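Side-chain contacts in leucine--tRNA ligase (Agrobacterium radiobacter, PDB 5AH5), which probably joins L-leucine to tRNA(Leu) at the expense of ATP, as a class I aminoacyl-tRNA synthetase bound here to tRNA and a leucyl-adenylate analogue: residues 620-625 with 683-688; 629-634 with 727-732; 690-695 with 706-711. All blocks are in the same frame, centred on the assembly; numbering follows the deposited sequence.

Interaction 1: 620-625 with 683-688; sequences RSYLER and AAIMSV. With nucleotides of chain D.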
loop_
_atom_site.group_PDB
_atom_site.type_symbol
_atom_site.label_atom_id
_atom_site.label_comp_id
_atom_site.label_asym_id
_atom_site.label_seq_id
_atom_site.Cartn_x
_atom_site.Cartn_y
_atom_site.Cartn_z
ATOM N N ARG B 620 28.380 4.837 -7.553
ATOM C CA ARG B 620 29.479 3.914 -7.684
ATOM C C ARG B 620 30.779 4.631 -7.322
ATOM O O ARG B 620 31.616 4.067 -6.662
ATOM C CB ARG B 620 29.529 3.399 -9.109
ATOM C CG ARG B 620 30.715 2.560 -9.502
ATOM C CD ARG B 620 30.590 1.188 -8.858
ATOM N NE ARG B 620 31.880 0.520 -8.897
ATOM C CZ ARG B 620 32.079 -0.736 -8.556
ATOM N NH1 ARG B 620 31.076 -1.495 -8.140
ATOM N NH2 ARG B 620 33.284 -1.232 -8.652
ATOM N N SER B 621 30.949 5.844 -7.847
ATOM C CA SER B 621 32.078 6.704 -7.521
ATOM C C SER B 621 32.155 7.014 -6.024
ATOM O O SER B 621 33.223 6.921 -5.471
ATOM C CB SER B 621 32.017 8.027 -8.300
ATOM O OG SER B 621 32.434 7.796 -9.621
ATOM N N TYR B 622 31.033 7.344 -5.391
ATOM C CA TYR B 622 31.012 7.495 -3.929
ATOM C C TYR B 622 31.469 6.225 -3.194
ATOM O O TYR B 622 32.290 6.306 -2.278
ATOM C CB TYR B 622 29.643 7.980 -3.386
ATOM C CG TYR B 622 29.598 7.845 -1.878
ATOM C CD1 TYR B 622 30.356 8.682 -1.063
ATOM C CD2 TYR B 622 28.811 6.862 -1.270
ATOM C CE1 TYR B 622 30.375 8.492 0.315
ATOM C CE2 TYR B 622 28.834 6.669 0.084
ATOM C CZ TYR B 622 29.587 7.537 0.886
ATOM O OH TYR B 622 29.585 7.338 2.223
ATOM N N LEU B 623 30.981 5.061 -3.630
ATOM C CA LEU B 623 31.365 3.800 -3.022
ATOM C C LEU B 623 32.829 3.464 -3.230
ATOM O O LEU B 623 33.456 2.999 -2.290
ATOM C CB LEU B 623 30.429 2.646 -3.439
ATOM C CG LEU B 623 28.959 2.830 -2.964
ATOM C CD1 LEU B 623 27.930 1.860 -3.655
ATOM C CD2 LEU B 623 28.848 2.701 -1.465
ATOM N N GLU B 624 33.400 3.774 -4.399
ATOM C CA GLU B 624 34.828 3.606 -4.590
ATOM C C GLU B 624 35.630 4.576 -3.663
ATOM O O GLU B 624 36.685 4.224 -3.199
ATOM C CB GLU B 624 35.221 3.814 -6.069
ATOM C CG GLU B 624 34.959 2.631 -7.001
ATOM C CD GLU B 624 34.893 2.995 -8.489
ATOM O OE1 GLU B 624 35.313 4.117 -8.888
ATOM O OE2 GLU B 624 34.389 2.147 -9.287
ATOM N N ARG B 625 35.106 5.765 -3.404
ATOM C CA ARG B 625 35.747 6.706 -2.514
ATOM C C ARG B 625 35.713 6.212 -1.050
ATOM O O ARG B 625 36.690 6.418 -0.306
ATOM C CB ARG B 625 35.096 8.087 -2.663
ATOM C CG ARG B 625 35.481 9.161 -1.628
ATOM C CD ARG B 625 34.657 10.419 -1.929
ATOM N NE ARG B 625 34.643 11.440 -0.896
ATOM C CZ ARG B 625 35.615 12.332 -0.674
ATOM N NH1 ARG B 625 36.745 12.293 -1.361
ATOM N NH2 ARG B 625 35.459 13.259 0.282
ATOM N N ALA B 683 23.076 10.823 3.051
ATOM C CA ALA B 683 23.852 12.132 3.137
ATOM C C ALA B 683 24.689 12.231 4.407
ATOM O O ALA B 683 25.840 12.646 4.374
ATOM C CB ALA B 683 22.931 13.304 3.023
ATOM N N ALA B 684 24.145 11.725 5.504
ATOM C CA ALA B 684 24.846 11.712 6.778
ATOM C C ALA B 684 26.051 10.858 6.725
ATOM O O ALA B 684 27.080 11.210 7.272
ATOM C CB ALA B 684 23.913 11.276 7.870
ATOM N N ILE B 685 25.986 9.734 6.015
ATOM C CA ILE B 685 27.152 8.864 5.874
ATOM C C ILE B 685 28.210 9.439 4.948
ATOM O O ILE B 685 29.429 9.233 5.126
ATOM C CB ILE B 685 26.701 7.445 5.375
ATOM C CG1 ILE B 685 25.847 6.710 6.446
ATOM C CG2 ILE B 685 27.897 6.612 4.985
ATOM C CD1 ILE B 685 24.933 5.606 5.905
ATOM N N MET B 686 27.773 10.042 3.858
ATOM C CA MET B 686 28.713 10.819 3.024
ATOM C C MET B 686 29.389 12.011 3.835
ATOM O O MET B 686 30.574 12.265 3.670
ATOM C CB MET B 686 28.006 11.407 1.810
ATOM C CG MET B 686 27.508 10.364 0.794
ATOM S SD MET B 686 26.852 11.073 -0.732
ATOM C CE MET B 686 25.238 11.189 -0.161
ATOM N N SER B 687 28.648 12.669 4.706
ATOM C CA SER B 687 29.231 13.727 5.607
ATOM C C SER B 687 30.326 13.136 6.420
ATOM O O SER B 687 31.400 13.683 6.457
ATOM C CB SER B 687 28.217 14.318 6.576
ATOM O OG SER B 687 27.386 15.249 5.928
ATOM N N VAL B 688 30.082 11.968 7.006
ATOM C CA VAL B 688 31.125 11.287 7.797
ATOM C C VAL B 688 32.310 10.939 6.954
ATOM O O VAL B 688 33.478 11.083 7.387
ATOM C CB VAL B 688 30.556 10.049 8.523
ATOM C CG1 VAL B 688 31.624 9.117 9.049
ATOM C CG2 VAL B 688 29.610 10.513 9.630
ATOM P P C D 24 27.532 19.455 3.441
ATOM O OP1 C D 24 28.696 18.993 4.172
ATOM O OP2 C D 24 27.565 20.508 2.451
ATOM O "O5'" C D 24 26.961 18.201 2.604
ATOM C "C5'" C D 24 26.817 16.906 3.219
ATOM C "C4'" C D 24 26.076 15.950 2.274
ATOM O "O4'" C D 24 24.685 16.331 2.179
ATOM C "C3'" C D 24 26.535 15.972 0.838
ATOM O "O3'" C D 24 27.768 15.264 0.793
ATOM C "C2'" C D 24 25.341 15.369 0.142
ATOM O "O2'" C D 24 25.108 13.996 0.414
ATOM C "C1'" C D 24 24.211 16.071 0.883
ATOM N N1 C D 24 23.793 17.324 0.256
ATOM C C2 C D 24 22.975 17.224 -0.862
ATOM O O2 C D 24 22.622 16.094 -1.240
ATOM N N3 C D 24 22.576 18.347 -1.491
ATOM C C4 C D 24 22.989 19.545 -1.050
ATOM N N4 C D 24 22.534 20.639 -1.675
ATOM C C5 C D 24 23.871 19.672 0.061
ATOM C C6 C D 24 24.243 18.547 0.680
ATOM P P G D 41 38.559 11.491 -4.592
ATOM O OP1 G D 41 37.989 10.671 -3.472
ATOM O OP2 G D 41 37.661 12.110 -5.574
ATOM O "O5'" G D 41 39.427 12.665 -3.961
ATOM C "C5'" G D 41 40.340 12.373 -2.874
ATOM C "C4'" G D 41 41.237 13.567 -2.606
ATOM O "O4'" G D 41 41.956 13.909 -3.829
ATOM C "C3'" G D 41 40.526 14.857 -2.221
ATOM O "O3'" G D 41 40.225 14.873 -0.827
ATOM C "C2'" G D 41 41.554 15.899 -2.639
ATOM O "O2'" G D 41 42.663 15.951 -1.770
ATOM C "C1'" G D 41 42.058 15.310 -3.953
ATOM N N9 G D 41 41.363 15.736 -5.173
ATOM C C8 G D 41 40.508 15.002 -5.961
ATOM N N7 G D 41 40.099 15.650 -7.018
ATOM C C5 G D 41 40.725 16.885 -6.927
ATOM C C6 G D 41 40.643 18.018 -7.773
ATOM O O6 G D 41 39.975 18.162 -8.801
ATOM N N1 G D 41 41.417 19.071 -7.295
ATOM C C2 G D 41 42.188 19.032 -6.160
ATOM N N2 G D 41 42.881 20.144 -5.875
ATOM N N3 G D 41 42.275 17.979 -5.363
ATOM C C4 G D 41 41.509 16.955 -5.794
ATOM P P C D 42 38.909 15.588 -0.298
ATOM O OP1 C D 42 38.930 15.543 1.185
ATOM O OP2 C D 42 37.746 15.017 -1.022
ATOM O "O5'" C D 42 39.070 17.086 -0.828
ATOM C "C5'" C D 42 40.050 17.954 -0.256
ATOM C "C4'" C D 42 40.097 19.279 -0.977
ATOM O "O4'" C D 42 40.434 19.100 -2.381
ATOM C "C3'" C D 42 38.811 20.074 -1.078
ATOM O "O3'" C D 42 38.318 20.696 0.112
ATOM C "C2'" C D 42 39.217 21.113 -2.119
ATOM O "O2'" C D 42 39.907 22.186 -1.506
ATOM C "C1'" C D 42 40.064 20.277 -3.092
ATOM N N1 C D 42 39.303 19.909 -4.310
ATOM C C2 C D 42 39.145 20.868 -5.323
ATOM O O2 C D 42 39.698 21.963 -5.207
ATOM N N3 C D 42 38.410 20.563 -6.415
ATOM C C4 C D 42 37.818 19.371 -6.509
ATOM N N4 C D 42 37.103 19.114 -7.609
ATOM C C5 C D 42 37.940 18.385 -5.484
ATOM C C6 C D 42 38.674 18.698 -4.406
#
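The Tyr622 ring carries Met686 on one face, and the edge of the Arg625 guanidinium carries RNA phosphate oxygens. The first is a Met-aromatic contact between helices 617-632 and 678-695, in the helical region that includes the anticodon-binding domain. Met686 CG sits 3.6 Å from the centroid of the Tyr622 ring in a CH-pi approach, shifted toward the rim. Met686 SD is over the same face, 4.4 Å from that centroid. Tyr622 has CG anti to its backbone N (chi1 168°), and this sends the ring across to the other helix.

Arg625 reaches from the same helix to the bound tRNA. Its chain is extended from CG to NE. NH1 of Arg625 donates to OP1 of G41 of chain D and to OP2 of C42 of chain D, each at 2.9 Å. Arg625 NH2 adds a weak bond to that OP2. One guanidinium thus bridges two successive phosphates, whose negative charge it would partly offset.

The Tyr622 hydroxyl is hydrogen-bonded to Thr689 OG1, one turn on from Ile685. Beside that bond, Ile685 CG2 touches Tyr622 OH at 3.3 Å.

Interaction 2: 629-634 with 727-732; sequences LFTNNL and WALSGC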
loop_
_atom_site.group_PDB
_atom_site.type_symbol
_atom_site.label_atom_id
_atom_site.label_comp_id
_atom_site.label_asym_id
_atom_site.label_seq_id
_atom_site.Cartn_x
_atom_site.Cartn_y
_atom_site.Cartn_z
ATOM N N LEU B 629 39.282 5.115 1.107
ATOM C CA LEU B 629 39.479 5.511 2.499
ATOM C C LEU B 629 39.893 4.317 3.347
ATOM O O LEU B 629 40.761 4.438 4.218
ATOM C CB LEU B 629 38.179 6.116 3.032
ATOM C CG LEU B 629 38.173 6.815 4.358
ATOM C CD1 LEU B 629 39.138 8.024 4.379
ATOM C CD2 LEU B 629 36.747 7.210 4.728
ATOM N N PHE B 630 39.340 3.138 3.075
ATOM C CA PHE B 630 39.842 1.931 3.727
ATOM C C PHE B 630 41.254 1.514 3.288
ATOM O O PHE B 630 42.128 1.229 4.147
ATOM C CB PHE B 630 38.870 0.728 3.581
ATOM C CG PHE B 630 37.826 0.690 4.637
ATOM C CD1 PHE B 630 36.857 1.649 4.686
ATOM C CD2 PHE B 630 37.842 -0.311 5.611
ATOM C CE1 PHE B 630 35.885 1.624 5.673
ATOM C CE2 PHE B 630 36.879 -0.348 6.587
ATOM C CZ PHE B 630 35.902 0.609 6.623
ATOM N N THR B 631 41.478 1.443 1.985
ATOM C CA THR B 631 42.785 0.996 1.434
ATOM C C THR B 631 43.899 2.000 1.736
ATOM O O THR B 631 45.029 1.617 1.853
ATOM C CB THR B 631 42.747 0.765 -0.109
ATOM O OG1 THR B 631 42.041 1.840 -0.721
ATOM C CG2 THR B 631 42.038 -0.487 -0.466
ATOM N N ASN B 632 43.578 3.284 1.834
ATOM C CA ASN B 632 44.558 4.255 2.306
ATOM C C ASN B 632 44.969 4.046 3.783
ATOM O O ASN B 632 46.104 4.357 4.128
ATOM C CB ASN B 632 44.048 5.677 2.112
ATOM C CG ASN B 632 43.995 6.091 0.636
ATOM O OD1 ASN B 632 44.420 5.349 -0.270
ATOM N ND2 ASN B 632 43.430 7.251 0.395
ATOM N N ASN B 633 44.076 3.490 4.622
ATOM C CA ASN B 633 44.261 3.418 6.087
ATOM C C ASN B 633 44.389 2.029 6.672
ATOM O O ASN B 633 44.197 1.802 7.870
ATOM C CB ASN B 633 43.123 4.192 6.738
ATOM C CG ASN B 633 43.243 5.662 6.462
ATOM O OD1 ASN B 633 44.227 6.250 6.853
ATOM N ND2 ASN B 633 42.272 6.257 5.783
ATOM N N LEU B 634 44.825 1.119 5.822
ATOM C CA LEU B 634 44.788 -0.277 6.091
ATOM C C LEU B 634 45.786 -0.649 7.203
ATOM O O LEU B 634 45.511 -1.535 8.031
ATOM C CB LEU B 634 45.057 -0.993 4.768
ATOM C CG LEU B 634 44.671 -2.435 4.541
ATOM C CD1 LEU B 634 43.184 -2.679 4.828
ATOM C CD2 LEU B 634 45.030 -2.769 3.095
ATOM N N TRP B 727 34.643 -4.388 5.683
ATOM C CA TRP B 727 34.734 -5.034 7.008
ATOM C C TRP B 727 35.755 -6.148 7.057
ATOM O O TRP B 727 36.649 -6.137 7.954
ATOM C CB TRP B 727 33.366 -5.553 7.402
ATOM C CG TRP B 727 33.154 -6.111 8.774
ATOM C CD1 TRP B 727 32.959 -7.416 9.082
ATOM C CD2 TRP B 727 32.941 -5.391 9.963
ATOM N NE1 TRP B 727 32.679 -7.567 10.399
ATOM C CE2 TRP B 727 32.619 -6.331 10.968
ATOM C CE3 TRP B 727 32.993 -4.036 10.295
ATOM C CZ2 TRP B 727 32.404 -5.961 12.306
ATOM C CZ3 TRP B 727 32.727 -3.659 11.584
ATOM C CH2 TRP B 727 32.464 -4.612 12.595
ATOM N N ALA B 728 35.662 -7.074 6.094
ATOM C CA ALA B 728 36.634 -8.168 5.993
ATOM C C ALA B 728 38.035 -7.699 5.674
ATOM O O ALA B 728 39.004 -8.203 6.252
ATOM C CB ALA B 728 36.224 -9.215 4.953
ATOM N N LEU B 729 38.153 -6.791 4.710
ATOM C CA LEU B 729 39.444 -6.227 4.377
ATOM C C LEU B 729 40.129 -5.568 5.631
ATOM O O LEU B 729 41.321 -5.696 5.848
ATOM C CB LEU B 729 39.283 -5.229 3.270
ATOM C CG LEU B 729 40.544 -4.573 2.737
ATOM C CD1 LEU B 729 41.372 -5.568 1.915
ATOM C CD2 LEU B 729 40.143 -3.333 1.929
ATOM N N SER B 730 39.337 -4.944 6.470
ATOM C CA SER B 730 39.867 -4.341 7.684
ATOM C C SER B 730 40.303 -5.364 8.771
ATOM O O SER B 730 40.764 -4.929 9.821
ATOM C CB SER B 730 38.821 -3.407 8.282
ATOM O OG SER B 730 37.995 -4.068 9.202
ATOM N N GLY B 731 40.094 -6.676 8.547
ATOM C CA GLY B 731 40.489 -7.706 9.468
ATOM C C GLY B 731 39.403 -8.305 10.338
ATOM O O GLY B 731 39.684 -9.190 11.111
ATOM N N CYS B 732 38.159 -7.858 10.252
ATOM C CA CYS B 732 37.085 -8.536 11.005
ATOM C C CYS B 732 36.758 -9.930 10.405
ATOM O O CYS B 732 36.936 -10.175 9.204
ATOM C CB CYS B 732 35.869 -7.641 11.114
ATOM S SG CYS B 732 36.243 -5.997 11.774
#
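Ser730 OG and Cys732 N both hold the carbonyl oxygen of Trp727, from opposite faces of its plane. The Ser730 OG to Trp727 O bond is 2.8 Å long, with the donor tilted 24° from the carbonyl plane. The Cys732 N to Trp727 O bond is longer, at 3.2 Å. Together with Gly731 N bonded to Ala728 O, it forms a Schellman motif that ends helix 720-729. Gly731 has a positive phi (102°), which calls for glycine at this turn. Beyond it the chain folds back, and Cys732 SG lies over the centre of one face of the Trp727 ring.

The other segment also turns at a helix end. Asn633 ND2 donates to Leu629 O at 2.8 Å, in the carbonyl plane. The chain then enters helix 634-639. The contact thus joins the turn between helices 617-632 and 634-639 to the end of helix 720-729, within the anticodon-binding domain.

Between the two turns the side chains meet through carbon. Leu634 and Leu729 cross at about a right angle, with Leu634 CD1 at 3.9 Å from Leu729 CG. Leu634 CD1 also rests against Leu729 O, 3.7 Å away. Phe630 turns the edge of its ring to Ser730, CE2 to CB at 4.0 Å. Thr631 CG2 adds a looser touch on Leu729 CD2 at the margin, while its hydroxyl bonds back to Arg628 O.

No hydrogen bond joins the two segments. Asn633 ND2, Ser730 OG and the Schellman bonds are spent within their own segments, while Ser730 O goes to Arg709. What joins the two turns is mostly carbon contact.

Interaction 3: 690-695 with 706-711; sequences NLLYEK and GSLRLL. With nucleotides of chain D.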
loop_
_atom_site.group_PDB
_atom_site.type_symbol
_atom_site.label_atom_id
_atom_site.label_comp_id
_atom_site.label_asym_id
_atom_site.label_seq_id
_atom_site.Cartn_x
_atom_site.Cartn_y
_atom_site.Cartn_z
ATOM N N ASN B 690 33.317 12.461 4.245
ATOM C CA ASN B 690 34.084 13.684 3.958
ATOM C C ASN B 690 34.901 14.102 5.163
ATOM O O ASN B 690 36.059 14.449 5.006
ATOM C CB ASN B 690 33.198 14.812 3.498
ATOM C CG ASN B 690 32.465 14.480 2.214
ATOM O OD1 ASN B 690 32.955 13.719 1.368
ATOM N ND2 ASN B 690 31.297 15.075 2.053
ATOM N N LEU B 691 34.315 13.939 6.347
ATOM C CA LEU B 691 34.939 14.273 7.611
ATOM C C LEU B 691 36.206 13.537 7.776
ATOM O O LEU B 691 37.248 14.139 8.152
ATOM C CB LEU B 691 34.021 13.974 8.789
ATOM C CG LEU B 691 34.616 14.282 10.167
ATOM C CD1 LEU B 691 34.766 15.799 10.307
ATOM C CD2 LEU B 691 33.767 13.680 11.275
ATOM N N LEU B 692 36.164 12.243 7.466
ATOM C CA LEU B 692 37.337 11.409 7.645
ATOM C C LEU B 692 38.438 11.648 6.611
ATOM O O LEU B 692 39.627 11.418 6.892
ATOM C CB LEU B 692 36.947 9.938 7.688
ATOM C CG LEU B 692 36.071 9.527 8.867
ATOM C CD1 LEU B 692 35.815 8.032 8.803
ATOM C CD2 LEU B 692 36.714 9.906 10.192
ATOM N N TYR B 693 38.072 12.041 5.395
ATOM C CA TYR B 693 39.085 12.436 4.406
ATOM C C TYR B 693 39.866 13.682 4.896
ATOM O O TYR B 693 41.068 13.784 4.696
ATOM C CB TYR B 693 38.443 12.731 3.042
ATOM C CG TYR B 693 38.501 11.522 2.133
ATOM C CD1 TYR B 693 39.699 11.160 1.474
ATOM C CD2 TYR B 693 37.418 10.684 2.019
ATOM C CE1 TYR B 693 39.767 10.011 0.686
ATOM C CE2 TYR B 693 37.460 9.573 1.196
ATOM C CZ TYR B 693 38.619 9.238 0.541
ATOM O OH TYR B 693 38.612 8.096 -0.220
ATOM N N GLU B 694 39.123 14.594 5.499
ATOM C CA GLU B 694 39.559 15.952 5.827
ATOM C C GLU B 694 40.341 15.946 7.143
ATOM O O GLU B 694 41.335 16.630 7.231
ATOM C CB GLU B 694 38.334 16.916 5.955
ATOM C CG GLU B 694 38.592 18.214 6.737
ATOM C CD GLU B 694 37.349 19.106 6.920
ATOM O OE1 GLU B 694 36.356 18.738 7.622
ATOM O OE2 GLU B 694 37.366 20.221 6.369
ATOM N N LYS B 695 39.838 15.237 8.166
ATOM C CA LYS B 695 40.404 15.256 9.527
ATOM C C LYS B 695 41.043 13.951 9.922
ATOM O O LYS B 695 41.722 13.926 10.938
ATOM C CB LYS B 695 39.362 15.576 10.594
ATOM C CG LYS B 695 38.473 16.783 10.352
ATOM C CD LYS B 695 39.208 18.105 10.562
ATOM C CE LYS B 695 38.231 19.273 10.699
ATOM N NZ LYS B 695 37.219 19.081 11.790
ATOM N N GLY B 706 38.226 3.015 14.514
ATOM C CA GLY B 706 36.865 2.977 15.041
ATOM C C GLY B 706 35.823 3.704 14.216
ATOM O O GLY B 706 34.660 3.263 14.147
ATOM N N SER B 707 36.224 4.824 13.608
ATOM C CA SER B 707 35.364 5.616 12.770
ATOM C C SER B 707 35.064 4.939 11.456
ATOM O O SER B 707 33.992 5.115 10.941
ATOM C CB SER B 707 36.002 6.974 12.442
ATOM O OG SER B 707 36.212 7.717 13.619
ATOM N N LEU B 708 36.072 4.309 10.886
ATOM C CA LEU B 708 35.976 3.650 9.629
ATOM C C LEU B 708 35.096 2.401 9.768
ATOM O O LEU B 708 34.249 2.167 8.928
ATOM C CB LEU B 708 37.367 3.256 9.141
ATOM C CG LEU B 708 38.270 4.428 8.682
ATOM C CD1 LEU B 708 39.637 3.894 8.367
ATOM C CD2 LEU B 708 37.728 5.141 7.475
ATOM N N ARG B 709 35.328 1.610 10.812
ATOM C CA ARG B 709 34.501 0.458 11.115
ATOM C C ARG B 709 33.061 0.879 11.452
ATOM O O ARG B 709 32.107 0.242 11.029
ATOM C CB ARG B 709 35.122 -0.393 12.222
ATOM C CG ARG B 709 36.385 -1.057 11.726
ATOM C CD ARG B 709 36.609 -2.441 12.284
ATOM N NE ARG B 709 37.895 -2.946 11.796
ATOM C CZ ARG B 709 39.078 -2.708 12.370
ATOM N NH1 ARG B 709 39.173 -1.913 13.448
ATOM N NH2 ARG B 709 40.158 -3.227 11.848
ATOM N N LEU B 710 32.906 2.018 12.092
ATOM C CA LEU B 710 31.589 2.517 12.385
ATOM C C LEU B 710 30.872 2.961 11.108
ATOM O O LEU B 710 29.691 2.691 10.956
ATOM C CB LEU B 710 31.694 3.623 13.403
ATOM C CG LEU B 710 30.598 3.960 14.388
ATOM C CD1 LEU B 710 30.117 2.728 15.165
ATOM C CD2 LEU B 710 31.122 5.045 15.353
ATOM N N LEU B 711 31.604 3.600 10.192
ATOM C CA LEU B 711 31.100 4.068 8.922
ATOM C C LEU B 711 30.492 2.889 8.104
ATOM O O LEU B 711 29.430 3.017 7.561
ATOM C CB LEU B 711 32.242 4.694 8.085
ATOM C CG LEU B 711 31.928 5.205 6.679
ATOM C CD1 LEU B 711 30.716 6.074 6.743
ATOM C CD2 LEU B 711 33.087 5.968 6.064
ATOM P P A D 25 28.628 15.383 -0.475
ATOM O OP1 A D 25 29.827 14.594 -0.288
ATOM O OP2 A D 25 28.628 16.787 -0.864
ATOM O "O5'" A D 25 27.683 14.631 -1.529
ATOM C "C5'" A D 25 27.836 14.828 -2.902
ATOM C "C4'" A D 25 26.624 14.328 -3.633
ATOM O "O4'" A D 25 25.456 15.006 -3.117
ATOM C "C3'" A D 25 26.677 14.686 -5.110
ATOM O "O3'" A D 25 27.356 13.695 -5.839
ATOM C "C2'" A D 25 25.224 14.856 -5.479
ATOM O "O2'" A D 25 24.571 13.692 -5.856
ATOM C "C1'" A D 25 24.637 15.426 -4.188
ATOM N N9 A D 25 24.559 16.880 -4.179
ATOM C C8 A D 25 25.237 17.783 -3.391
ATOM N N7 A D 25 24.883 19.028 -3.598
ATOM C C5 A D 25 23.940 18.943 -4.614
ATOM C C6 A D 25 23.185 19.918 -5.289
ATOM N N6 A D 25 23.269 21.219 -5.034
ATOM N N1 A D 25 22.296 19.494 -6.223
ATOM C C2 A D 25 22.205 18.182 -6.469
ATOM N N3 A D 25 22.867 17.175 -5.907
ATOM C C4 A D 25 23.699 17.624 -4.950
#
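An antiparallel helix hairpin of the anticodon-binding domain brings Leu692 against Ser707, Leu708 and Leu711. Helices 678-695 and 701-715 are joined by a short loop. Their axes in these segments run 161° apart in direction and come within 11.2 Å. That spacing is wide, and Leu692 spans much of it.

Both methyls of Leu692 take part. CD1 and CD2 of Leu692 straddle Ser707 CB, each at 3.8 Å. Leu692 CD1 also meets Leu708 CD2 at 3.7 Å. Leu711 CD2 is a more distant neighbour of Leu692 CD1, at 4.4 Å. The chi1 of Leu692 (-64°) sets CG anti to the carbonyl carbon, and its chain then runs out straight to the facing helix. Ser707 meets the leucine mainly through CB. Its OG is hydrogen-bonded to Val703 O in its own helix, so the hydroxyl is satisfied within the apolar layer. Leu708 also packs on Leu629 and Phe630 of helix 617-632, which extends the layer to a third helix.

A different side of helix 678-695 meets the bound tRNA. Asn690 ND2 donates to OP1 of A25 of chain D at 2.8 Å, and the bond is almost perfectly straight (179°). Asn690 OD1 accepts from Arg625 NH2, and that second bond fixes which end of the amide faces the phosphate.

One helix therefore shows leucine to the protein core and a polar amide to RNA. This division is in keeping with the alpha-helical bundle that serves as the anticodon-binding domain of class Ia synthetases.

In the fold
All three contacts lie in one helical bundle, on the same side of the chain's centre and away from the zinc and leucyl-adenylate analogue sites. The centres of interactions 1 and 2 are about 16 Å apart. Interaction 3 has its centre about 11 Å from that of interaction 1 and about 12 Å from that of interaction 2. Interactions 1 and 2 share helix 617-632, and their segments alternate along the chain. Interactions 1 and 3 share helix 678-695. Interaction 1 closes before interaction 3 opens, and interaction 3 is nested within the loop closed by interaction 2. Further bonds, such as Arg709 NH2 to Ser730 O, link the contacts. Interactions 1 and 3 both include residues bonded to tRNA phosphates.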